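Long-range contacts in putative glycoside hydrolase (Bacteroides ovatus, PDB 4ONZ), which is a putative glycoside hydrolase, probably built as a five-bladed beta-propeller like other members of its clan: residues T81-Y86 / L103-D108; V133-A138 / L146-S151; K331-L336 / V347-D352. All blocks are in the same frame, centred on the assembly; numbering follows the deposited sequence. Where two conformers were deposited one is given.

Contact 1: residues T81-Y86 / L103-D108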
loop_
_atom_site.group_PDB
_atom_site.type_symbol
_atom_site.label_atom_id
_atom_site.label_comp_id
_atom_site.label_asym_id
_atom_site.label_seq_id
_atom_site.Cartn_x
_atom_site.Cartn_y
_atom_site.Cartn_z
ATOM N N THR A 81 2.455 -14.020 -12.698
ATOM C CA THR A 81 1.132 -13.445 -12.464
ATOM C C THR A 81 1.011 -13.145 -10.967
ATOM O O THR A 81 1.371 -13.977 -10.133
ATOM C CB THR A 81 0.005 -14.397 -12.917
ATOM O OG1 THR A 81 0.086 -14.580 -14.333
ATOM C CG2 THR A 81 -1.373 -13.824 -12.575
ATOM N N SER A 82 0.536 -11.944 -10.645
ATOM C CA SER A 82 0.311 -11.536 -9.252
ATOM C C SER A 82 -1.136 -11.777 -8.850
ATOM O O SER A 82 -2.072 -11.497 -9.618
ATOM C CB SER A 82 0.637 -10.053 -9.028
ATOM O OG SER A 82 2.021 -9.832 -8.960
ATOM N N ARG A 83 -1.314 -12.314 -7.650
ATOM C CA ARG A 83 -2.638 -12.510 -7.072
ATOM C C ARG A 83 -2.581 -12.083 -5.600
ATOM O O ARG A 83 -1.507 -12.027 -5.003
ATOM C CB ARG A 83 -3.097 -13.960 -7.235
ATOM C CG ARG A 83 -3.164 -14.413 -8.679
ATOM C CD ARG A 83 -3.508 -15.891 -8.794
ATOM N NE ARG A 83 -3.519 -16.362 -10.179
ATOM C CZ ARG A 83 -2.457 -16.765 -10.875
ATOM N NH1 ARG A 83 -1.238 -16.723 -10.352
ATOM N NH2 ARG A 83 -2.613 -17.222 -12.114
ATOM N N VAL A 84 -3.729 -11.770 -5.016
ATOM C CA VAL A 84 -3.786 -11.330 -3.621
ATOM C C VAL A 84 -4.275 -12.447 -2.689
ATOM O O VAL A 84 -5.327 -13.044 -2.912
ATOM C CB VAL A 84 -4.700 -10.105 -3.465
ATOM C CG1 VAL A 84 -4.759 -9.661 -2.012
ATOM C CG2 VAL A 84 -4.191 -8.965 -4.348
ATOM N N GLY A 85 -3.486 -12.708 -1.654
ATOM C CA GLY A 85 -3.798 -13.725 -0.651
ATOM C C GLY A 85 -4.388 -13.089 0.588
ATOM O O GLY A 85 -4.226 -11.896 0.823
ATOM N N TYR A 86 -5.031 -13.917 1.399
ATOM C CA TYR A 86 -5.678 -13.509 2.636
ATOM C C TYR A 86 -5.030 -14.233 3.816
ATOM O O TYR A 86 -4.813 -15.442 3.763
ATOM C CB TYR A 86 -7.158 -13.895 2.565
ATOM C CG TYR A 86 -7.968 -13.712 3.841
ATOM C CD1 TYR A 86 -7.903 -14.646 4.883
ATOM C CD2 TYR A 86 -8.847 -12.645 3.980
ATOM C CE1 TYR A 86 -8.650 -14.488 6.038
ATOM C CE2 TYR A 86 -9.617 -12.486 5.129
ATOM C CZ TYR A 86 -9.510 -13.404 6.158
ATOM O OH TYR A 86 -10.264 -13.244 7.303
ATOM N N LEU A 103 -8.083 -12.293 -4.811
ATOM C CA LEU A 103 -8.202 -11.358 -5.940
ATOM C C LEU A 103 -7.197 -11.833 -6.972
ATOM O O LEU A 103 -6.006 -11.961 -6.681
ATOM C CB LEU A 103 -7.931 -9.896 -5.558
ATOM C CG LEU A 103 -8.161 -8.879 -6.690
ATOM C CD1 LEU A 103 -9.612 -8.842 -7.120
ATOM C CD2 LEU A 103 -7.735 -7.480 -6.287
ATOM N N PHE A 104 -7.691 -12.103 -8.170
ATOM C CA PHE A 104 -6.880 -12.675 -9.227
ATOM C C PHE A 104 -7.514 -12.456 -10.586
ATOM O O PHE A 104 -8.706 -12.151 -10.666
ATOM C CB PHE A 104 -6.732 -14.176 -8.950
ATOM C CG PHE A 104 -8.034 -14.867 -8.604
ATOM C CD1 PHE A 104 -8.851 -15.401 -9.603
ATOM C CD2 PHE A 104 -8.438 -14.999 -7.280
ATOM C CE1 PHE A 104 -10.049 -16.034 -9.289
ATOM C CE2 PHE A 104 -9.635 -15.638 -6.958
ATOM C CZ PHE A 104 -10.441 -16.155 -7.963
ATOM N N PRO A 105 -6.724 -12.600 -11.666
ATOM C CA PRO A 105 -7.359 -12.491 -12.974
ATOM C C PRO A 105 -8.367 -13.633 -13.121
ATOM O O PRO A 105 -8.063 -14.765 -12.752
ATOM C CB PRO A 105 -6.204 -12.603 -13.977
ATOM C CG PRO A 105 -4.973 -12.856 -13.202
ATOM C CD PRO A 105 -5.258 -12.707 -11.737
ATOM N N ALA A 106 -9.562 -13.314 -13.610
ATOM C CA ALA A 106 -10.643 -14.287 -13.706
ATOM C C ALA A 106 -11.477 -14.115 -14.972
ATOM O O ALA A 106 -11.174 -13.280 -15.821
ATOM C CB ALA A 106 -11.527 -14.173 -12.464
ATOM N N GLU A 107 -12.504 -14.955 -15.109
ATOM C CA GLU A 107 -13.409 -14.893 -16.247
ATOM C C GLU A 107 -14.454 -13.831 -15.945
ATOM O O GLU A 107 -15.583 -14.132 -15.568
ATOM C CB GLU A 107 -14.026 -16.268 -16.525
ATOM C CG GLU A 107 -12.986 -17.232 -17.083
ATOM C CD GLU A 107 -13.548 -18.583 -17.491
ATOM O OE1 GLU A 107 -14.454 -19.100 -16.803
ATOM O OE2 GLU A 107 -13.064 -19.143 -18.499
ATOM N N ASP A 108 -14.042 -12.580 -16.108
ATOM C CA ASP A 108 -14.875 -11.431 -15.793
ATOM C C ASP A 108 -14.707 -10.369 -16.876
ATOM O O ASP A 108 -14.078 -10.630 -17.906
ATOM C CB ASP A 108 -14.495 -10.901 -14.396
ATOM C CG ASP A 108 -13.032 -10.471 -14.294
ATOM O OD1 ASP A 108 -12.434 -10.083 -15.329
ATOM O OD2 ASP A 108 -12.487 -10.495 -13.156
HETATM O O HOH W 1 -5.965 -16.181 -11.742
#
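Val84 and Leu103 form a single antiparallel bridge, a hydrogen-bonded pair in which the backbones run 158° apart end to end. Val84 N gives a nearly straight 2.8 Å bond to Leu103 O, while the return bond from Leu103 N to Val84 O is weak. Val84 and Leu103 run their side chains alongside each other, off the same side of the pairing, with Val84 CB 3.9 Å from Leu103 CB. Next along, Arg83 lays its methylene chain against Phe104: Arg83 CG lies 3.6 Å from Phe104 CB, and the arginine chain stays extended from CG to NE. In Phe104 a chi1 of 47° sends the ring away from Arg83 to meet Phe35 edge-to-face. The Arg83 guanidinium carries Thr81 CG2 over the centre of one face. A water in its plane accepts from Arg83 NE at 2.9 Å and donates to Pro105 O at 2.7 Å. With NH1 salt-bridged to Asp71 and NE bound to the water, the guanidinium is held at two of its nitrogens, which probably limits its rotation. Thr81 CG2 also reaches Pro105 CG tip to tip at 3.8 Å. The bridge thus ties the loop after strand 96-97 to strand 82-89, which Arg83 also joins to strand 62-70 through Ala69. Loop 103-108 continues toward strand 118-126, a link between consecutive four-stranded antiparallel sheets as in the blades of a beta-propeller.

Contact 2: residues V133-A138 / L146-S151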
loop_
_atom_site.group_PDB
_atom_site.type_symbol
_atom_site.label_atom_id
_atom_site.label_comp_id
_atom_site.label_asym_id
_atom_site.label_seq_id
_atom_site.Cartn_x
_atom_site.Cartn_y
_atom_site.Cartn_z
ATOM N N VAL A 133 -12.411 -0.921 0.775
ATOM C CA VAL A 133 -12.027 -0.460 -0.554
ATOM C C VAL A 133 -10.555 -0.770 -0.778
ATOM O O VAL A 133 -9.705 -0.363 0.024
ATOM C CB VAL A 133 -12.255 1.060 -0.710
ATOM C CG1 VAL A 133 -11.913 1.501 -2.130
ATOM C CG2 VAL A 133 -13.707 1.408 -0.410
HETATM N N MSE A 134 -10.263 -1.480 -1.868
HETATM C CA MSE A 134 -8.901 -1.824 -2.220
HETATM C C MSE A 134 -8.483 -1.087 -3.459
HETATM O O MSE A 134 -9.174 -1.120 -4.484
HETATM C CB MSE A 134 -8.740 -3.317 -2.470
HETATM C CG MSE A 134 -7.317 -3.684 -2.899
HETATM SE SE MSE A 134 -7.280 -5.553 -3.478
HETATM C CE MSE A 134 -7.534 -6.456 -1.765
ATOM N N LEU A 135 -7.357 -0.387 -3.342
ATOM C CA LEU A 135 -6.676 0.243 -4.469
ATOM C C LEU A 135 -5.478 -0.660 -4.726
ATOM O O LEU A 135 -4.696 -0.924 -3.805
ATOM C CB LEU A 135 -6.210 1.659 -4.149
ATOM C CG LEU A 135 -7.195 2.812 -4.367
ATOM C CD1 LEU A 135 -7.348 3.129 -5.842
ATOM C CD2 LEU A 135 -8.552 2.517 -3.750
ATOM N N TYR A 136 -5.358 -1.138 -5.959
ATOM C CA TYR A 136 -4.303 -2.046 -6.356
ATOM C C TYR A 136 -3.865 -1.763 -7.798
ATOM O O TYR A 136 -4.431 -0.925 -8.490
ATOM C CB TYR A 136 -4.780 -3.516 -6.206
ATOM C CG TYR A 136 -5.868 -3.945 -7.174
ATOM C CD1 TYR A 136 -7.214 -3.670 -6.925
ATOM C CD2 TYR A 136 -5.553 -4.630 -8.339
ATOM C CE1 TYR A 136 -8.204 -4.069 -7.824
ATOM C CE2 TYR A 136 -6.536 -5.047 -9.225
ATOM C CZ TYR A 136 -7.858 -4.757 -8.971
ATOM O OH TYR A 136 -8.829 -5.164 -9.866
ATOM N N THR A 137 -2.843 -2.467 -8.250
ATOM C CA THR A 137 -2.350 -2.284 -9.603
ATOM C C THR A 137 -2.799 -3.439 -10.486
ATOM O O THR A 137 -2.545 -4.598 -10.151
ATOM C CB THR A 137 -0.813 -2.267 -9.604
ATOM O OG1 THR A 137 -0.347 -1.291 -8.669
ATOM C CG2 THR A 137 -0.259 -1.969 -10.996
ATOM N N ALA A 138 -3.485 -3.121 -11.587
ATOM C CA ALA A 138 -3.870 -4.111 -12.598
ATOM C C ALA A 138 -2.744 -4.098 -13.627
ATOM O O ALA A 138 -2.348 -3.031 -14.105
ATOM C CB ALA A 138 -5.190 -3.739 -13.247
ATOM N N LEU A 146 -3.812 1.867 -11.778
ATOM C CA LEU A 146 -4.510 1.836 -10.508
ATOM C C LEU A 146 -5.966 1.385 -10.706
ATOM O O LEU A 146 -6.695 1.944 -11.542
ATOM C CB LEU A 146 -4.429 3.211 -9.854
ATOM C CG LEU A 146 -4.846 3.339 -8.397
ATOM C CD1 LEU A 146 -4.035 2.422 -7.487
ATOM C CD2 LEU A 146 -4.678 4.788 -7.970
ATOM N N ALA A 147 -6.352 0.368 -9.939
ATOM C CA ALA A 147 -7.677 -0.218 -10.009
ATOM C C ALA A 147 -8.304 -0.294 -8.634
ATOM O O ALA A 147 -7.616 -0.212 -7.599
ATOM C CB ALA A 147 -7.601 -1.596 -10.646
ATOM N N VAL A 148 -9.624 -0.471 -8.630
ATOM C CA VAL A 148 -10.398 -0.514 -7.406
ATOM C C VAL A 148 -11.219 -1.790 -7.303
ATOM O O VAL A 148 -11.871 -2.177 -8.274
ATOM C CB VAL A 148 -11.412 0.657 -7.355
ATOM C CG1 VAL A 148 -12.217 0.619 -6.058
ATOM C CG2 VAL A 148 -10.711 1.998 -7.513
ATOM N N ALA A 149 -11.208 -2.402 -6.115
ATOM C CA ALA A 149 -12.062 -3.548 -5.789
ATOM C C ALA A 149 -12.700 -3.271 -4.432
ATOM O O ALA A 149 -12.129 -2.539 -3.622
ATOM C CB ALA A 149 -11.261 -4.852 -5.726
ATOM N N THR A 150 -13.892 -3.807 -4.196
ATOM C CA THR A 150 -14.556 -3.642 -2.905
ATOM C C THR A 150 -14.964 -4.997 -2.346
ATOM O O THR A 150 -15.074 -5.993 -3.071
ATOM C CB THR A 150 -15.802 -2.722 -2.969
ATOM O OG1 THR A 150 -16.762 -3.254 -3.891
ATOM C CG2 THR A 150 -15.420 -1.303 -3.403
ATOM N N SER A 151 -15.160 -5.021 -1.038
ATOM C CA SER A 151 -15.581 -6.214 -0.337
ATOM C C SER A 151 -16.170 -5.849 1.008
ATOM O O SER A 151 -15.850 -4.810 1.580
ATOM C CB SER A 151 -14.390 -7.148 -0.115
ATOM O OG SER A 151 -14.807 -8.349 0.512
HETATM O O HOH W 2 -10.711 -3.393 -10.654
#
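Tyr136 O receives the shortest bond of this pairing, 2.7 Å from Ala147 N, and the CA-H of Leu146 adds a longer contact to the same oxygen. The reciprocal Tyr136 N to Ala147 O bond is 2.9 Å. Met134 and Ala149 form the second hydrogen-bonded pair, with Met134 N 2.8 Å from Ala149 O. The two strands twist markedly, their directions 138° apart. On the sheet face that carries Met134, Tyr136, Ala147 and Ala149, the tyrosine's chi1 of 68° sets CG between the backbone N and the carbonyl carbon and swings the ring across the neighbouring strand. Ala147 CB then sits over one ring face, toward the rim, in a CH-pi contact 3.8 Å from the centroid, while Ala149 CB comes obliquely to Tyr136 CE1. Beyond the ring, a water links Tyr136 OH, at 2.7 Å, to Val148 O. The other face is mainly aliphatic between the segments: Leu135 CD1 meets Val148 CG2 at 3.9 Å, Val133 CG1 meets Val148 CG1 obliquely, and Met202 of strand 200-204 packs on Leu135. The main-chain groups of Met134, Tyr136, Ala147 and Ala149 pair across the strands, while Val133, Leu135 and Thr137 bond to strand 118-126, so that largely nonpolar side chains can be buried on either face, the Tyr136 hydroxyl being met by water and its ring leaning over Ala147 CB.

Contact 3: residues K331-L336 / V347-D352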
loop_
_atom_site.group_PDB
_atom_site.type_symbol
_atom_site.label_atom_id
_atom_site.label_comp_id
_atom_site.label_asym_id
_atom_site.label_seq_id
_atom_site.Cartn_x
_atom_site.Cartn_y
_atom_site.Cartn_z
ATOM N N LYS A 331 -5.786 -2.783 19.491
ATOM C CA LYS A 331 -5.521 -2.811 20.933
ATOM C C LYS A 331 -4.498 -1.768 21.380
ATOM O O LYS A 331 -3.458 -2.091 21.970
ATOM C CB LYS A 331 -5.116 -4.220 21.378
ATOM C CG LYS A 331 -6.241 -5.230 21.230
ATOM C CD LYS A 331 -5.818 -6.614 21.693
ATOM C CE LYS A 331 -6.965 -7.608 21.592
ATOM N NZ LYS A 331 -6.538 -8.985 21.965
ATOM N N LYS A 332 -4.817 -0.510 21.093
ATOM C CA LYS A 332 -3.991 0.635 21.453
ATOM C C LYS A 332 -2.582 0.620 20.857
ATOM O O LYS A 332 -1.700 1.292 21.376
ATOM C CB LYS A 332 -3.889 0.776 22.982
ATOM C CG LYS A 332 -5.212 0.901 23.710
ATOM C CD LYS A 332 -4.951 1.170 25.188
ATOM C CE LYS A 332 -6.237 1.234 25.989
ATOM N NZ LYS A 332 -5.970 1.564 27.420
ATOM N N LYS A 333 -2.378 -0.132 19.776
ATOM C CA LYS A 333 -1.086 -0.187 19.086
ATOM C C LYS A 333 -1.263 -0.071 17.578
ATOM O O LYS A 333 -2.335 -0.339 17.039
ATOM C CB LYS A 333 -0.358 -1.501 19.378
ATOM C CG LYS A 333 0.042 -1.683 20.828
ATOM C CD LYS A 333 0.798 -2.985 21.007
ATOM C CE LYS A 333 1.236 -3.177 22.448
ATOM N NZ LYS A 333 1.901 -4.496 22.629
ATOM N N LEU A 334 -0.202 0.356 16.911
ATOM C CA LEU A 334 -0.180 0.428 15.459
ATOM C C LEU A 334 0.745 -0.661 14.942
ATOM O O LEU A 334 1.883 -0.782 15.397
ATOM C CB LEU A 334 0.304 1.793 14.979
ATOM C CG LEU A 334 -0.666 2.970 15.056
ATOM C CD1 LEU A 334 0.084 4.257 14.728
ATOM C CD2 LEU A 334 -1.834 2.759 14.100
ATOM N N TYR A 335 0.234 -1.472 14.021
ATOM C CA TYR A 335 0.999 -2.530 13.372
ATOM C C TYR A 335 1.265 -2.136 11.922
ATOM O O TYR A 335 0.328 -1.888 11.148
ATOM C CB TYR A 335 0.230 -3.849 13.405
ATOM C CG TYR A 335 0.054 -4.428 14.796
ATOM C CD1 TYR A 335 -0.873 -3.887 15.677
ATOM C CD2 TYR A 335 0.799 -5.529 15.219
ATOM C CE1 TYR A 335 -1.033 -4.396 16.951
ATOM C CE2 TYR A 335 0.639 -6.050 16.497
ATOM C CZ TYR A 335 -0.279 -5.479 17.355
ATOM O OH TYR A 335 -0.449 -5.985 18.628
ATOM N N LEU A 336 2.545 -2.123 11.566
ATOM C CA LEU A 336 3.020 -1.775 10.228
ATOM C C LEU A 336 3.393 -3.068 9.495
ATOM O O LEU A 336 4.214 -3.838 9.999
ATOM C CB LEU A 336 4.269 -0.908 10.392
ATOM C CG LEU A 336 4.729 -0.030 9.245
ATOM C CD1 LEU A 336 3.637 0.978 8.924
ATOM C CD2 LEU A 336 6.007 0.674 9.651
ATOM N N VAL A 347 6.363 -7.557 10.009
ATOM C CA VAL A 347 5.586 -6.651 10.840
ATOM C C VAL A 347 6.476 -5.904 11.835
ATOM O O VAL A 347 7.490 -6.441 12.308
ATOM C CB VAL A 347 4.472 -7.423 11.605
ATOM C CG1 VAL A 347 5.064 -8.375 12.638
ATOM C CG2 VAL A 347 3.503 -6.467 12.282
ATOM N N ALA A 348 6.097 -4.659 12.123
ATOM C CA ALA A 348 6.752 -3.830 13.147
ATOM C C ALA A 348 5.619 -3.135 13.888
ATOM O O ALA A 348 4.562 -2.853 13.306
ATOM C CB ALA A 348 7.730 -2.830 12.544
ATOM N N VAL A 349 5.834 -2.853 15.163
ATOM C CA VAL A 349 4.758 -2.384 16.042
ATOM C C VAL A 349 5.116 -1.116 16.807
ATOM O O VAL A 349 6.239 -0.973 17.275
ATOM C CB VAL A 349 4.432 -3.499 17.064
ATOM C CG1 VAL A 349 3.223 -3.132 17.919
ATOM C CG2 VAL A 349 4.211 -4.824 16.339
ATOM N N CYS A 350 4.141 -0.215 16.930
ATOM C CA CYS A 350 4.284 1.053 17.646
ATOM C C CYS A 350 3.238 1.147 18.755
ATOM O O CYS A 350 2.042 0.981 18.508
ATOM C CB CYS A 350 4.105 2.217 16.680
ATOM S SG CYS A 350 4.159 3.871 17.407
ATOM N N ASP A 351 3.681 1.418 19.977
ATOM C CA ASP A 351 2.749 1.523 21.102
ATOM C C ASP A 351 2.433 2.969 21.511
ATOM O O ASP A 351 1.757 3.189 22.512
ATOM C CB ASP A 351 3.248 0.686 22.287
ATOM C CG ASP A 351 4.619 1.092 22.753
ATOM O OD1 ASP A 351 5.001 2.263 22.549
ATOM O OD2 ASP A 351 5.318 0.236 23.330
ATOM N N ASP A 352 2.910 3.944 20.733
ATOM C CA ASP A 352 2.637 5.366 20.990
ATOM C C ASP A 352 1.576 5.852 19.999
ATOM O O ASP A 352 1.895 6.196 18.857
ATOM C CB ASP A 352 3.922 6.196 20.859
ATOM C CG ASP A 352 3.703 7.680 21.140
ATOM O OD1 ASP A 352 2.602 8.065 21.597
ATOM O OD2 ASP A 352 4.647 8.467 20.902
HETATM O O HOH W 3 0.060 1.393 23.458
#
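Four main-chain hydrogen bonds join Leu334 to Cys350 and Leu336 to Ala348. Leu334 N to Cys350 O is nearly straight at 2.8 Å, and Cys350 N returns a bond to Leu334 O; Leu336 N bonds Ala348 O, and Ala348 N reaches Leu336 O at 3.0 Å. Between these pairs stands the non-hydrogen-bonded pair Tyr335 and Val349, whose side chains lie alongside each other. Aromatic contact follows from this: with Tyr335 CG anti to its carbonyl carbon (chi1 -67°), Val349 CG1 comes over one ring face, a CH-pi contact 4.2 Å from the centroid, while Val347 CG2 meets the ring edge at CD2. Strands 333-340 and 344-350 form a beta hairpin, the middle and an outer strand of a three-stranded antiparallel sheet whose remaining strand, 322-330, pairs with Tyr335 through Val328. Aliphatic packing on the opposite face sets Leu334 CB against Cys350 CB, and Phe18 touches Leu336 and Cys350 there. At the outer end, the extended Lys333 chain crosses Val349, its CD 3.9 Å from Val349 CG1. Polar links lie at the same end: a water donates to Lys332 O at 2.7 Å and to Asp351 O at 2.6 Å, and Asp352 N turns back to Cys350 SG. Lys333 NZ and Asp351 OD2 stay 5.9 Å apart, too far to pair directly.

Contacts 1 and 2 adjoin: Leu103 CD2 packs at 3.4 Å on the selenium of Met134, a selenomethionine, and reaches the Tyr136 ring, so Leu103 and Val84 pack on the Met134/Tyr136 face of contact 2. Contact 3 belongs to another sheet, its centre about 25 Å from that of contact 2, on the opposite side of the chain's centre. Contact 2 lies deepest and is wholly buried; contact 3 is largely buried at 334-336 and 347-350 but runs out to exposed Lys332 and Asp351. Contacts 2 and 3 are regular hairpins whose aromatic rings rest on aliphatic groups, whereas contact 1, also mostly buried, has a single bridge with the Arg83 chain and Pro105 beside it. Each has a bridging water.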